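Local coordinates for vinylacetyl-CoA Delta-isomerase (Nitrosopumilus maritimus SCM1, PDB 6VJR), which probably dehydrates 4-hydroxybutyryl-CoA and isomerises vinylacetyl-CoA, using FAD, a [4Fe-4S] cluster and an iron ion, at residues K176-S181 with V262-D267. Sequence-based numbering, arbitrary orientation. Where two conformers were deposited one is given.
Sequences KGVYVS and VFIPWD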
loop_
_atom_site.group_PDB
_atom_site.type_symbol
_atom_site.label_atom_id
_atom_site.label_comp_id
_atom_site.label_asym_id
_atom_site.label_seq_id
_atom_site.Cartn_x
_atom_site.Cartn_y
_atom_site.Cartn_z
ATOM N N LYS A 176 -0.823 50.656 26.894
ATOM C CA LYS A 176 0.072 49.689 27.509
ATOM C C LYS A 176 0.116 48.355 26.727
ATOM O O LYS A 176 1.031 47.543 26.902
ATOM C CB LYS A 176 -0.419 49.412 28.936
ATOM C CG LYS A 176 -0.335 50.567 29.939
ATOM C CD LYS A 176 1.087 51.049 30.138
ATOM C CE LYS A 176 1.260 51.981 31.291
ATOM N NZ LYS A 176 2.505 52.728 31.109
ATOM N N GLY A 177 -0.866 48.104 25.857
ATOM C CA GLY A 177 -0.888 46.840 25.119
ATOM C C GLY A 177 -2.222 46.575 24.441
ATOM O O GLY A 177 -3.003 47.495 24.231
ATOM N N VAL A 178 -2.418 45.311 24.053
ATOM C CA VAL A 178 -3.611 44.859 23.349
ATOM C C VAL A 178 -4.428 43.927 24.246
ATOM O O VAL A 178 -3.916 43.329 25.206
ATOM C CB VAL A 178 -3.238 44.169 22.023
ATOM C CG1 VAL A 178 -2.390 45.057 21.127
ATOM C CG2 VAL A 178 -2.516 42.867 22.283
ATOM N N TYR A 179 -5.690 43.738 23.852
ATOM C CA TYR A 179 -6.584 42.806 24.516
ATOM C C TYR A 179 -7.097 41.864 23.443
ATOM O O TYR A 179 -7.500 42.330 22.373
ATOM C CB TYR A 179 -7.764 43.540 25.175
ATOM C CG TYR A 179 -7.296 44.486 26.266
ATOM C CD1 TYR A 179 -6.839 45.750 25.933
ATOM C CD2 TYR A 179 -7.307 44.134 27.612
ATOM C CE1 TYR A 179 -6.418 46.658 26.898
ATOM C CE2 TYR A 179 -6.872 45.023 28.587
ATOM C CZ TYR A 179 -6.425 46.284 28.227
ATOM O OH TYR A 179 -5.973 47.143 29.177
ATOM N N VAL A 180 -6.983 40.548 23.702
ATOM C CA VAL A 180 -7.356 39.561 22.700
ATOM C C VAL A 180 -8.473 38.684 23.231
ATOM O O VAL A 180 -8.550 38.419 24.429
ATOM C CB VAL A 180 -6.186 38.671 22.231
ATOM C CG1 VAL A 180 -5.101 39.445 21.524
ATOM C CG2 VAL A 180 -5.591 37.839 23.353
ATOM N N SER A 181 -9.325 38.228 22.303
ATOM C CA SER A 181 -10.359 37.254 22.576
ATOM C C SER A 181 -10.350 36.202 21.469
ATOM O O SER A 181 -9.997 36.478 20.316
ATOM C CB SER A 181 -11.731 37.910 22.685
ATOM O OG SER A 181 -11.791 38.812 23.780
ATOM N N VAL A 262 -7.926 39.053 27.117
ATOM C CA VAL A 262 -6.650 38.860 27.759
ATOM C C VAL A 262 -5.707 39.984 27.342
ATOM O O VAL A 262 -5.557 40.276 26.163
ATOM C CB VAL A 262 -6.100 37.464 27.391
ATOM C CG1 VAL A 262 -4.711 37.213 27.959
ATOM C CG2 VAL A 262 -6.999 36.363 27.867
ATOM N N PHE A 263 -5.017 40.567 28.316
ATOM C CA PHE A 263 -4.097 41.658 28.080
ATOM C C PHE A 263 -2.709 41.146 27.743
ATOM O O PHE A 263 -2.188 40.255 28.418
ATOM C CB PHE A 263 -4.007 42.512 29.335
ATOM C CG PHE A 263 -3.000 43.635 29.202
ATOM C CD1 PHE A 263 -3.266 44.718 28.368
ATOM C CD2 PHE A 263 -1.807 43.621 29.915
ATOM C CE1 PHE A 263 -2.353 45.770 28.250
ATOM C CE2 PHE A 263 -0.906 44.674 29.788
ATOM C CZ PHE A 263 -1.182 45.736 28.961
ATOM N N ILE A 264 -2.132 41.744 26.705
ATOM C CA ILE A 264 -0.759 41.481 26.310
ATOM C C ILE A 264 -0.038 42.812 26.226
ATOM O O ILE A 264 -0.383 43.620 25.367
ATOM C CB ILE A 264 -0.648 40.735 24.972
ATOM C CG1 ILE A 264 -1.624 39.562 24.917
ATOM C CG2 ILE A 264 0.798 40.312 24.735
ATOM C CD1 ILE A 264 -1.583 38.762 23.634
ATOM N N PRO A 265 0.980 43.055 27.079
ATOM C CA PRO A 265 1.684 44.318 27.031
ATOM C C PRO A 265 2.525 44.394 25.760
ATOM O O PRO A 265 2.908 43.382 25.200
ATOM C CB PRO A 265 2.540 44.303 28.298
ATOM C CG PRO A 265 2.772 42.851 28.567
ATOM C CD PRO A 265 1.520 42.140 28.094
ATOM N N TRP A 266 2.842 45.603 25.310
ATOM C CA TRP A 266 3.577 45.775 24.068
ATOM C C TRP A 266 4.846 44.933 24.015
ATOM O O TRP A 266 5.216 44.448 22.954
ATOM C CB TRP A 266 3.893 47.258 23.849
ATOM C CG TRP A 266 2.666 48.065 23.560
ATOM C CD1 TRP A 266 2.254 49.180 24.225
ATOM C CD2 TRP A 266 1.678 47.815 22.536
ATOM N NE1 TRP A 266 1.091 49.641 23.684
ATOM C CE2 TRP A 266 0.708 48.834 22.654
ATOM C CE3 TRP A 266 1.520 46.856 21.535
ATOM C CZ2 TRP A 266 -0.399 48.918 21.820
ATOM C CZ3 TRP A 266 0.432 46.953 20.692
ATOM C CH2 TRP A 266 -0.513 47.966 20.842
ATOM N N ASP A 267 5.545 44.775 25.142
ATOM C CA ASP A 267 6.824 44.088 25.086
ATOM C C ASP A 267 6.670 42.602 24.767
ATOM O O ASP A 267 7.657 41.937 24.477
ATOM C CB ASP A 267 7.597 44.191 26.388
ATOM C CG ASP A 267 6.817 43.786 27.627
ATOM O OD1 ASP A 267 6.086 44.626 28.170
ATOM O OD2 ASP A 267 6.932 42.640 28.037
#
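W266 lays its indole against the backbone of G177, whose CA sits 3.6 Å from the centroid of the five-membered ring, almost on its normal: a CH-pi contact over the face. The six-membered ring reaches V178, where V178 CG1 meets W266 CZ3 at 3.4 Å with the two side chains crossing at about a right angle. With CG beside its own backbone N (chi1 -69°), the indole folds back over the partner strand, while W266 N donates to K176 O (3.1 Å). W266 NE1 makes a weak bond to E175 O. A CB on G177 would strike I264 O, P265 CA and the F263 ring, and the backbone angles there, which would jam it against K176 O, by themselves call for glycine. F263 and Y179 share the sheet face opposite V178 and I264. F263 CG stands anti to the backbone N (chi1 177°), which sends the ring along the partner strand: F263 CD1 touches one face of the Y179 ring near its rim, 3.5 Å from Y179 CZ, and the planes meet obliquely at 49°. Y179 OH is hydrogen-bonded to D174 OD2. V178, V180, V262 and I264 point to the face that packs on I213 and I217 of strand 213-218. An alanine in place of W266 would probably leave G177 CA without its ring and V178 CG1 without its cover, though the backbone bond could remain. Four antiparallel backbone bonds, the straightest I264 N to V178 O (2.8 Å), thus fix the register of strands 177-188 and 262-265, while the indole and F263 ring pack on a backbone that calls for glycine.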